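Local coordinates for uncharacterized protein (Enterococcus faecalis, PDB 3PM7) that is of unknown function but carries a PC4-like transcriptional coactivator domain, whose relatives bind single-stranded DNA, and assembles with a second copy of itself, at residues 13-18 with 24-29; 30-35 with 42-47; 8-13 with 35-40. All blocks are in the same frame, centred on the assembly; numbering follows the deposited sequence.

In the fold
The three contacts belong to one antiparallel sheet with strand order 9-18, 24-30, 38-44, 54-57. Contact 1 joins the first two strands as a bulged hairpin and is the largest of the three; it relies on backbone hydrogen bonds, and one face meets the second subunit. Contact 2 is the buried one: I30 and a tryptophan of the following loop meet side chains of strand 38-44, without a polar bond between them. Contact 3 lies at the surface and reaches across strand 24-30, 9-18 meeting 38-44 and the loop before it in two small apolar touches. V13 serves contacts 1 and 3. Contact 1 nests within the loop closed by contact 3, whereas contacts 2 and 3 interleave.

Contact 1: residues 13-18 with 24-29; sequences VAVLSE and RKELNL
Strands 13-18 and 24-29 run antiparallel, 169° between their directions and 4.6 Å apart at the closest approach of their axes, as arms of a beta hairpin in the PC4-like sheet. Two classic beta bulges interrupt the ladder. At the first, V13 and A14 both face L27, whose carbonyl O accepts two amides in its plane, one of them V13 N at 2.9 Å; A14 O takes L27 N in return. At the second, L16 and S17 face K25, and L16 N reaches K25 O over 2.7 Å, close to the carbonyl axis, while the bond from K25 N to S17 O is long and bent.

A14 and L27 share one face, A14 CB resting against L27 CB; V13 lies alongside L27, its CG1 3.8 Å from L27 CD2. M72 of the second subunit packs on V13 and L27, its T68 on A14. Further along, E61 of that subunit bonds S17 OG with one carboxylate oxygen and salt-bridges K25 NZ with the other.

Across the opposite face, V15 has CG1 trans to its amide nitrogen (chi1 175°), which leaves CG2 over a face of the R24 guanidinium, towards its rim, 3.3 Å from R24 NH2. R24 NH1 forms a salt bridge with E26 OE2 at 2.9 Å, its hydrogen bond bent and weak. A water donates to N28 OD1 at 3.0 Å and, weakly, to A14 O.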
loop_
_atom_site.group_PDB
_atom_site.type_symbol
_atom_site.label_atom_id
_atom_site.label_comp_id
_atom_site.label_asym_id
_atom_site.label_seq_id
_atom_site.Cartn_x
_atom_site.Cartn_y
_atom_site.Cartn_z
ATOM N N VAL A 13 -4.714 10.073 -5.725
ATOM C CA VAL A 13 -3.617 9.819 -6.638
ATOM C C VAL A 13 -3.861 8.651 -7.628
ATOM O O VAL A 13 -3.433 8.715 -8.777
ATOM C CB VAL A 13 -2.326 9.536 -5.854
ATOM C CG1 VAL A 13 -1.200 9.323 -6.830
ATOM C CG2 VAL A 13 -2.000 10.711 -4.946
ATOM N N ALA A 14 -4.513 7.584 -7.178
ATOM C CA ALA A 14 -4.751 6.421 -8.034
ATOM C C ALA A 14 -5.900 5.571 -7.516
ATOM O O ALA A 14 -6.073 5.417 -6.302
ATOM C CB ALA A 14 -3.482 5.566 -8.144
ATOM N N VAL A 15 -6.678 5.018 -8.445
ATOM C CA VAL A 15 -7.689 4.022 -8.116
ATOM C C VAL A 15 -7.169 2.713 -8.680
ATOM O O VAL A 15 -7.027 2.582 -9.897
ATOM C CB VAL A 15 -9.055 4.344 -8.767
ATOM C CG1 VAL A 15 -10.054 3.217 -8.514
ATOM C CG2 VAL A 15 -9.599 5.673 -8.251
ATOM N N LEU A 16 -6.876 1.760 -7.796
ATOM C CA LEU A 16 -6.227 0.496 -8.176
ATOM C C LEU A 16 -7.221 -0.596 -8.571
ATOM O O LEU A 16 -6.897 -1.485 -9.360
ATOM C CB LEU A 16 -5.346 -0.021 -7.021
ATOM C CG LEU A 16 -4.321 0.962 -6.446
ATOM C CD1 LEU A 16 -3.382 0.249 -5.464
ATOM C CD2 LEU A 16 -3.525 1.601 -7.586
ATOM N N SER A 17 -8.418 -0.559 -7.995
ATOM C CA SER A 17 -9.419 -1.570 -8.304
ATOM C C SER A 17 -10.771 -1.095 -7.822
ATOM O O SER A 17 -10.869 -0.098 -7.105
ATOM C CB SER A 17 -9.068 -2.907 -7.631
ATOM O OG SER A 17 -9.301 -2.860 -6.225
ATOM N N GLU A 18 -11.826 -1.796 -8.225
ATOM C CA GLU A 18 -13.149 -1.496 -7.696
ATOM C C GLU A 18 -13.939 -2.790 -7.621
ATOM O O GLU A 18 -13.881 -3.595 -8.538
ATOM C CB GLU A 18 -13.860 -0.484 -8.597
ATOM C CG GLU A 18 -15.278 -0.157 -8.152
ATOM C CD GLU A 18 -15.941 0.900 -9.031
ATOM O OE1 GLU A 18 -15.732 0.878 -10.256
ATOM O OE2 GLU A 18 -16.678 1.745 -8.490
ATOM N N ARG A 24 -13.335 0.847 -3.530
ATOM C CA ARG A 24 -12.136 0.932 -4.360
ATOM C C ARG A 24 -10.883 0.862 -3.504
ATOM O O ARG A 24 -10.836 1.453 -2.428
ATOM C CB ARG A 24 -12.112 2.269 -5.114
ATOM C CG ARG A 24 -13.268 2.499 -6.087
ATOM C CD ARG A 24 -13.723 3.950 -5.980
ATOM N NE ARG A 24 -13.379 4.751 -7.146
ATOM C CZ ARG A 24 -12.985 6.025 -7.095
ATOM N NH1 ARG A 24 -12.853 6.650 -5.929
ATOM N NH2 ARG A 24 -12.708 6.670 -8.219
ATOM N N LYS A 25 -9.849 0.194 -4.000
ATOM C CA LYS A 25 -8.539 0.274 -3.365
ATOM C C LYS A 25 -7.822 1.464 -3.965
ATOM O O LYS A 25 -7.731 1.579 -5.194
ATOM C CB LYS A 25 -7.735 -1.017 -3.575
ATOM C CG LYS A 25 -6.578 -1.139 -2.584
ATOM C CD LYS A 25 -5.920 -2.532 -2.586
ATOM C CE LYS A 25 -6.785 -3.607 -1.926
ATOM N NZ LYS A 25 -6.279 -4.993 -2.304
ATOM N N GLU A 26 -7.344 2.378 -3.118
ATOM C CA GLU A 26 -6.904 3.685 -3.607
ATOM C C GLU A 26 -5.549 4.078 -3.067
ATOM O O GLU A 26 -5.254 3.814 -1.925
ATOM C CB GLU A 26 -7.904 4.775 -3.175
ATOM C CG GLU A 26 -9.248 4.775 -3.898
ATOM C CD GLU A 26 -10.215 5.822 -3.345
ATOM O OE1 GLU A 26 -9.764 6.815 -2.702
ATOM O OE2 GLU A 26 -11.440 5.651 -3.555
ATOM N N LEU A 27 -4.732 4.736 -3.880
ATOM C CA LEU A 27 -3.591 5.462 -3.345
ATOM C C LEU A 27 -4.011 6.920 -3.222
ATOM O O LEU A 27 -4.304 7.571 -4.236
ATOM C CB LEU A 27 -2.394 5.377 -4.289
ATOM C CG LEU A 27 -1.171 6.142 -3.764
ATOM C CD1 LEU A 27 -0.594 5.379 -2.559
ATOM C CD2 LEU A 27 -0.110 6.283 -4.848
ATOM N N ASN A 28 -4.056 7.437 -1.997
ATOM C CA ASN A 28 -4.354 8.862 -1.753
ATOM C C ASN A 28 -3.272 9.524 -0.930
ATOM O O ASN A 28 -2.571 8.845 -0.182
ATOM C CB ASN A 28 -5.666 9.018 -0.975
ATOM C CG ASN A 28 -6.871 8.566 -1.783
ATOM O OD1 ASN A 28 -7.002 8.923 -2.948
ATOM N ND2 ASN A 28 -7.744 7.775 -1.174
ATOM N N LEU A 29 -3.148 10.849 -1.050
ATOM C CA LEU A 29 -2.308 11.617 -0.129
ATOM C C LEU A 29 -3.210 12.190 0.954
ATOM O O LEU A 29 -4.193 12.866 0.666
ATOM C CB LEU A 29 -1.550 12.741 -0.846
ATOM C CG LEU A 29 -0.677 13.601 0.082
ATOM C CD1 LEU A 29 0.526 12.782 0.512
ATOM C CD2 LEU A 29 -0.211 14.891 -0.601
HETATM O O HOH W 1 -7.786 7.771 -5.634
#

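Contact 2: residues 30-35 with 42-47. With SO4 (sulfate ion), chain C.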
loop_
_atom_site.group_PDB
_atom_site.type_symbol
_atom_site.label_atom_id
_atom_site.label_comp_id
_atom_site.label_asym_id
_atom_site.label_seq_id
_atom_site.Cartn_x
_atom_site.Cartn_y
_atom_site.Cartn_z
ATOM N N ILE A 30 -2.896 11.901 2.207
ATOM C CA ILE A 30 -3.835 12.164 3.281
ATOM C C ILE A 30 -3.155 12.812 4.476
ATOM O O ILE A 30 -2.021 12.445 4.831
ATOM C CB ILE A 30 -4.488 10.855 3.753
ATOM C CG1 ILE A 30 -5.278 10.237 2.604
ATOM C CG2 ILE A 30 -5.429 11.105 4.929
ATOM C CD1 ILE A 30 -6.253 9.214 3.053
ATOM N N SER A 31 -3.843 13.783 5.070
ATOM C CA SER A 31 -3.440 14.330 6.349
ATOM C C SER A 31 -4.468 13.830 7.365
ATOM O O SER A 31 -5.603 14.289 7.355
ATOM C CB SER A 31 -3.443 15.867 6.311
ATOM O OG SER A 31 -2.986 16.431 7.547
ATOM N N TRP A 32 -4.099 12.866 8.213
ATOM C CA TRP A 32 -4.996 12.466 9.314
ATOM C C TRP A 32 -4.975 13.525 10.408
ATOM O O TRP A 32 -3.928 13.785 11.005
ATOM C CB TRP A 32 -4.592 11.096 9.919
ATOM C CG TRP A 32 -4.571 9.951 8.917
ATOM C CD1 TRP A 32 -3.487 9.197 8.554
ATOM C CD2 TRP A 32 -5.685 9.431 8.172
ATOM N NE1 TRP A 32 -3.861 8.252 7.631
ATOM C CE2 TRP A 32 -5.201 8.374 7.383
ATOM C CE3 TRP A 32 -7.043 9.757 8.101
ATOM C CZ2 TRP A 32 -6.028 7.640 6.531
ATOM C CZ3 TRP A 32 -7.859 9.023 7.266
ATOM C CH2 TRP A 32 -7.352 7.975 6.493
ATOM N N ASN A 33 -6.127 14.147 10.665
ATOM C CA ASN A 33 -6.273 15.075 11.776
ATOM C C ASN A 33 -5.178 16.131 11.844
ATOM O O ASN A 33 -4.665 16.398 12.925
ATOM C CB ASN A 33 -6.296 14.324 13.117
ATOM C CG ASN A 33 -7.382 13.275 13.187
ATOM O OD1 ASN A 33 -7.283 12.222 12.553
ATOM N ND2 ASN A 33 -8.412 13.540 13.984
ATOM N N GLY A 34 -4.816 16.739 10.712
ATOM C CA GLY A 34 -3.868 17.848 10.723
ATOM C C GLY A 34 -2.414 17.410 10.844
ATOM O O GLY A 34 -1.509 18.236 10.993
ATOM N N ARG A 35 -2.177 16.107 10.783
ATOM C CA ARG A 35 -0.821 15.584 10.867
ATOM C C ARG A 35 -0.098 15.744 9.516
ATOM O O ARG A 35 -0.740 16.000 8.488
ATOM C CB ARG A 35 -0.867 14.095 11.272
ATOM C CG ARG A 35 -1.412 13.844 12.690
ATOM C CD ARG A 35 -0.489 14.454 13.719
ATOM N NE ARG A 35 0.748 13.682 13.786
ATOM C CZ ARG A 35 1.914 14.190 14.169
ATOM N NH1 ARG A 35 2.006 15.471 14.490
ATOM N NH2 ARG A 35 2.988 13.423 14.218
ATOM N N ARG A 42 -5.418 1.905 0.599
ATOM C CA ARG A 42 -6.496 1.412 1.431
ATOM C C ARG A 42 -7.780 1.263 0.623
ATOM O O ARG A 42 -7.948 1.910 -0.406
ATOM C CB ARG A 42 -6.671 2.447 2.558
ATOM C CG ARG A 42 -7.893 2.358 3.431
ATOM C CD ARG A 42 -7.904 3.552 4.423
ATOM N NE ARG A 42 -6.562 3.821 4.940
ATOM C CZ ARG A 42 -6.008 3.203 5.985
ATOM N NH1 ARG A 42 -6.685 2.272 6.658
ATOM N NH2 ARG A 42 -4.769 3.523 6.369
ATOM N N GLU A 43 -8.699 0.436 1.106
ATOM C CA GLU A 43 -10.012 0.278 0.483
ATOM C C GLU A 43 -10.977 1.357 1.013
ATOM O O GLU A 43 -11.001 1.632 2.208
ATOM C CB GLU A 43 -10.563 -1.119 0.790
ATOM C CG GLU A 43 -11.657 -1.608 -0.183
ATOM C CD GLU A 43 -11.103 -2.118 -1.502
ATOM O OE1 GLU A 43 -9.912 -2.482 -1.551
ATOM O OE2 GLU A 43 -11.858 -2.150 -2.499
ATOM N N TRP A 44 -11.757 1.967 0.114
ATOM C CA TRP A 44 -12.694 3.027 0.483
ATOM C C TRP A 44 -14.075 2.769 -0.104
ATOM O O TRP A 44 -14.191 2.375 -1.274
ATOM C CB TRP A 44 -12.213 4.352 -0.084
ATOM C CG TRP A 44 -11.025 4.920 0.599
ATOM C CD1 TRP A 44 -9.713 4.726 0.266
ATOM C CD2 TRP A 44 -11.033 5.795 1.742
ATOM N NE1 TRP A 44 -8.898 5.437 1.134
ATOM C CE2 TRP A 44 -9.691 6.090 2.051
ATOM C CE3 TRP A 44 -12.045 6.353 2.526
ATOM C CZ2 TRP A 44 -9.337 6.914 3.106
ATOM C CZ3 TRP A 44 -11.686 7.188 3.590
ATOM C CH2 TRP A 44 -10.347 7.459 3.860
ATOM N N ALA A 45 -15.115 3.028 0.683
ATOM C CA ALA A 45 -16.486 2.929 0.193
ATOM C C ALA A 45 -16.703 3.914 -0.953
ATOM O O ALA A 45 -15.906 4.835 -1.131
ATOM C CB ALA A 45 -17.481 3.178 1.331
ATOM N N PRO A 46 -17.789 3.728 -1.732
ATOM C CA PRO A 46 -18.102 4.534 -2.925
ATOM C C PRO A 46 -17.787 6.041 -2.831
ATOM O O PRO A 46 -16.981 6.552 -3.622
ATOM C CB PRO A 46 -19.605 4.304 -3.104
ATOM C CG PRO A 46 -19.800 2.904 -2.628
ATOM C CD PRO A 46 -18.817 2.693 -1.497
ATOM N N ASP A 47 -18.410 6.757 -1.908
ATOM C CA ASP A 47 -18.151 8.197 -1.816
ATOM C C ASP A 47 -17.252 8.532 -0.616
ATOM O O ASP A 47 -17.427 9.565 0.051
ATOM C CB ASP A 47 -19.460 8.994 -1.758
ATOM C CG ASP A 47 -19.283 10.446 -2.215
ATOM O OD1 ASP A 47 -18.490 10.683 -3.157
ATOM O OD2 ASP A 47 -19.936 11.349 -1.638
HETATM S S SO4 C . 5.175 14.661 16.463
HETATM O O1 SO4 C . 5.545 13.539 15.604
HETATM O O2 SO4 C . 4.207 14.209 17.458
HETATM O O3 SO4 C . 6.364 15.170 17.140
HETATM O O4 SO4 C . 4.586 15.730 15.660
#
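Two tryptophans, W32 and W44, meet edge against edge: their CH2 atoms are 4.0 Å apart, each near the plane of the other's ring, so the indoles abut without stacking. The contact joins the end of strand 24-30 and the start of the loop after it to strand 38-44 of the PC4-like antiparallel sheet, the two ring systems coming from opposite directions. Residues 32-35 form a turn of type I' geometry, closed by R35 N to W32 O.

I30 serves both rings. Its CG2 sits 3.5 Å above the centre of the W32 ring, a CH-pi-like approach, while the other branch runs on to CD1, 3.8 Å from W44 CZ2. I30 has CG1 opposite the carbonyl carbon (chi1 -62°) and the chain then extends to CD1, so each indole receives one branch.

R42 lies at the edge of the W32 ring, its NE 4.2 Å from W32 CZ2, with the guanidinium nearly perpendicular to the indole (86°). Its aliphatic part does different work, as CD rests 3.5 Å above one face of W44, near the rim. NE and NH2 both face the D40 carboxylate, NE in a salt bridge with OD1 and NH2 beside OD2, while NH1 bonds to the carbonyl O of G52, which would fix the guanidinium's turn beside W32. F5 and H48 meet W44 edge-to-face, and M51 touches W32, R42 and W44.

Farther along the loop, R35 grips a sulfate ion, probably from the crystallisation liquor, through NH1 to O4 (2.8 Å) and NH2 to O1 (2.9 Å).

Contact 3: residues 8-13 with 35-40; sequences EILEEV and RPPKFD. With SO4 (sulfate ion), chain C.
L10 and P37 touch at one end of this contact, and V13 and F39 at the other; both pairs reach across the strand between them. In the PC4-like antiparallel sheet, strand 9-18 is outermost and 38-44 lies two places along, with 24-30 in the middle. The contact therefore joins next-but-one neighbours, whose touching parts run almost in the same direction, 19° apart. The backbones stay well separated, the CA atoms of L10 and P37 being 8.1 Å from each other, and the meeting is left to apolar side chains.

L10 gives up more surface to the contact than any other residue. Its side chain reaches out because CG stands opposite the carbonyl carbon and CD1 then continues the chain in extended form (chi2 179°). CD1 arrives at the flank of the P37 ring, equally near CG and CB of that proline, 3.7 Å from P37 CG. L10 also belongs to a classic beta bulge with E11, in which both face L29 of the middle strand; L29 in turn packs on P37, so that the proline has neighbours from both strands.

One residue before P37, the ring of P36 turns to R35, its CD lying 3.7 Å over the centre of the guanidinium plane. This places a proline on one face of the group.

F39 is approached at its edge by V13, the two side chains crossing at about a right angle. The Phe ring stacks with F62 of helix 59-71, while V13 packs on M72 of the second subunit. The touch itself is loose, with V13 CG2 4.2 Å from F39 CE2, close to the plane of the ring.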
loop_
_atom_site.group_PDB
_atom_site.type_symbol
_atom_site.label_atom_id
_atom_site.label_comp_id
_atom_site.label_asym_id
_atom_site.label_seq_id
_atom_site.Cartn_x
_atom_site.Cartn_y
_atom_site.Cartn_z
ATOM N N GLU A 8 -9.549 15.535 4.889
ATOM C CA GLU A 8 -8.301 14.821 5.157
ATOM C C GLU A 8 -7.638 14.295 3.878
ATOM O O GLU A 8 -6.410 14.223 3.793
ATOM C CB GLU A 8 -8.558 13.691 6.161
ATOM C CG GLU A 8 -9.056 14.220 7.513
ATOM C CD GLU A 8 -9.422 13.113 8.483
ATOM O OE1 GLU A 8 -9.004 13.197 9.652
ATOM O OE2 GLU A 8 -10.123 12.160 8.081
ATOM N N ILE A 9 -8.439 13.949 2.877
ATOM C CA ILE A 9 -7.886 13.506 1.594
ATOM C C ILE A 9 -7.411 14.710 0.800
ATOM O O ILE A 9 -8.212 15.537 0.369
ATOM C CB ILE A 9 -8.916 12.671 0.803
ATOM C CG1 ILE A 9 -9.196 11.368 1.572
ATOM C CG2 ILE A 9 -8.402 12.356 -0.612
ATOM C CD1 ILE A 9 -10.293 10.521 0.997
ATOM N N LEU A 10 -6.102 14.835 0.627
ATOM C CA LEU A 10 -5.558 16.024 -0.010
ATOM C C LEU A 10 -5.527 15.838 -1.514
ATOM O O LEU A 10 -5.785 16.773 -2.265
ATOM C CB LEU A 10 -4.160 16.342 0.514
ATOM C CG LEU A 10 -4.060 16.394 2.050
ATOM C CD1 LEU A 10 -2.640 16.696 2.493
ATOM C CD2 LEU A 10 -5.019 17.415 2.613
ATOM N N GLU A 11 -5.208 14.626 -1.945
ATOM C CA GLU A 11 -5.109 14.319 -3.360
ATOM C C GLU A 11 -5.507 12.870 -3.582
ATOM O O GLU A 11 -5.026 11.976 -2.889
ATOM C CB GLU A 11 -3.680 14.552 -3.854
ATOM C CG GLU A 11 -3.527 14.532 -5.364
ATOM C CD GLU A 11 -2.080 14.662 -5.807
ATOM O OE1 GLU A 11 -1.170 14.461 -4.973
ATOM O OE2 GLU A 11 -1.847 14.964 -6.997
ATOM N N GLU A 12 -6.393 12.626 -4.538
ATOM C CA GLU A 12 -6.660 11.242 -4.931
ATOM C C GLU A 12 -5.691 10.924 -6.033
ATOM O O GLU A 12 -5.816 11.441 -7.139
ATOM C CB GLU A 12 -8.117 11.047 -5.363
ATOM C CG GLU A 12 -9.079 11.619 -4.321
ATOM C CD GLU A 12 -10.545 11.322 -4.586
ATOM O OE1 GLU A 12 -10.878 10.769 -5.661
ATOM O OE2 GLU A 12 -11.366 11.650 -3.699
ATOM N N VAL A 13 -4.714 10.073 -5.725
ATOM C CA VAL A 13 -3.617 9.819 -6.638
ATOM C C VAL A 13 -3.861 8.651 -7.628
ATOM O O VAL A 13 -3.433 8.715 -8.777
ATOM C CB VAL A 13 -2.326 9.536 -5.854
ATOM C CG1 VAL A 13 -1.200 9.323 -6.830
ATOM C CG2 VAL A 13 -2.000 10.711 -4.946
ATOM N N ARG A 35 -2.177 16.107 10.783
ATOM C CA ARG A 35 -0.821 15.584 10.867
ATOM C C ARG A 35 -0.098 15.744 9.516
ATOM O O ARG A 35 -0.740 16.000 8.488
ATOM C CB ARG A 35 -0.867 14.095 11.272
ATOM C CG ARG A 35 -1.412 13.844 12.690
ATOM C CD ARG A 35 -0.489 14.454 13.719
ATOM N NE ARG A 35 0.748 13.682 13.786
ATOM C CZ ARG A 35 1.914 14.190 14.169
ATOM N NH1 ARG A 35 2.006 15.471 14.490
ATOM N NH2 ARG A 35 2.988 13.423 14.218
ATOM N N PRO A 36 1.240 15.610 9.515
ATOM C CA PRO A 36 1.964 15.661 8.245
ATOM C C PRO A 36 1.374 14.690 7.222
ATOM O O PRO A 36 1.026 13.556 7.572
ATOM C CB PRO A 36 3.380 15.263 8.649
ATOM C CG PRO A 36 3.521 15.917 10.035
ATOM C CD PRO A 36 2.156 15.691 10.673
ATOM N N PRO A 37 1.228 15.148 5.961
ATOM C CA PRO A 37 0.601 14.325 4.927
ATOM C C PRO A 37 1.399 13.085 4.617
ATOM O O PRO A 37 2.629 13.111 4.617
ATOM C CB PRO A 37 0.571 15.256 3.692
ATOM C CG PRO A 37 0.624 16.657 4.266
ATOM C CD PRO A 37 1.541 16.510 5.477
ATOM N N LYS A 38 0.691 12.000 4.330
ATOM C CA LYS A 38 1.330 10.748 3.980
ATOM C C LYS A 38 0.545 10.024 2.886
ATOM O O LYS A 38 -0.671 10.145 2.796
ATOM C CB LYS A 38 1.445 9.864 5.222
ATOM C CG LYS A 38 2.534 10.311 6.202
ATOM C CD LYS A 38 2.628 9.434 7.459
ATOM C CE LYS A 38 3.546 10.085 8.501
ATOM N NZ LYS A 38 3.723 9.260 9.754
ATOM N N PHE A 39 1.237 9.260 2.055
ATOM C CA PHE A 39 0.553 8.393 1.118
ATOM C C PHE A 39 -0.117 7.244 1.857
ATOM O O PHE A 39 0.427 6.713 2.815
ATOM C CB PHE A 39 1.528 7.889 0.061
ATOM C CG PHE A 39 1.974 8.967 -0.880
ATOM C CD1 PHE A 39 3.219 9.563 -0.738
ATOM C CD2 PHE A 39 1.130 9.408 -1.884
ATOM C CE1 PHE A 39 3.623 10.568 -1.604
ATOM C CE2 PHE A 39 1.516 10.430 -2.747
ATOM C CZ PHE A 39 2.766 11.001 -2.617
ATOM N N ASP A 40 -1.305 6.873 1.394
ATOM C CA ASP A 40 -2.181 5.959 2.105
ATOM C C ASP A 40 -2.793 5.024 1.064
ATOM O O ASP A 40 -3.337 5.473 0.043
ATOM C CB ASP A 40 -3.278 6.750 2.845
ATOM C CG ASP A 40 -4.157 5.866 3.725
ATOM O OD1 ASP A 40 -5.299 5.537 3.338
ATOM O OD2 ASP A 40 -3.710 5.493 4.815
HETATM S S SO4 C . 5.175 14.661 16.463
HETATM O O1 SO4 C . 5.545 13.539 15.604
HETATM O O2 SO4 C . 4.207 14.209 17.458
HETATM O O3 SO4 C . 6.364 15.170 17.140
HETATM O O4 SO4 C . 4.586 15.730 15.660
#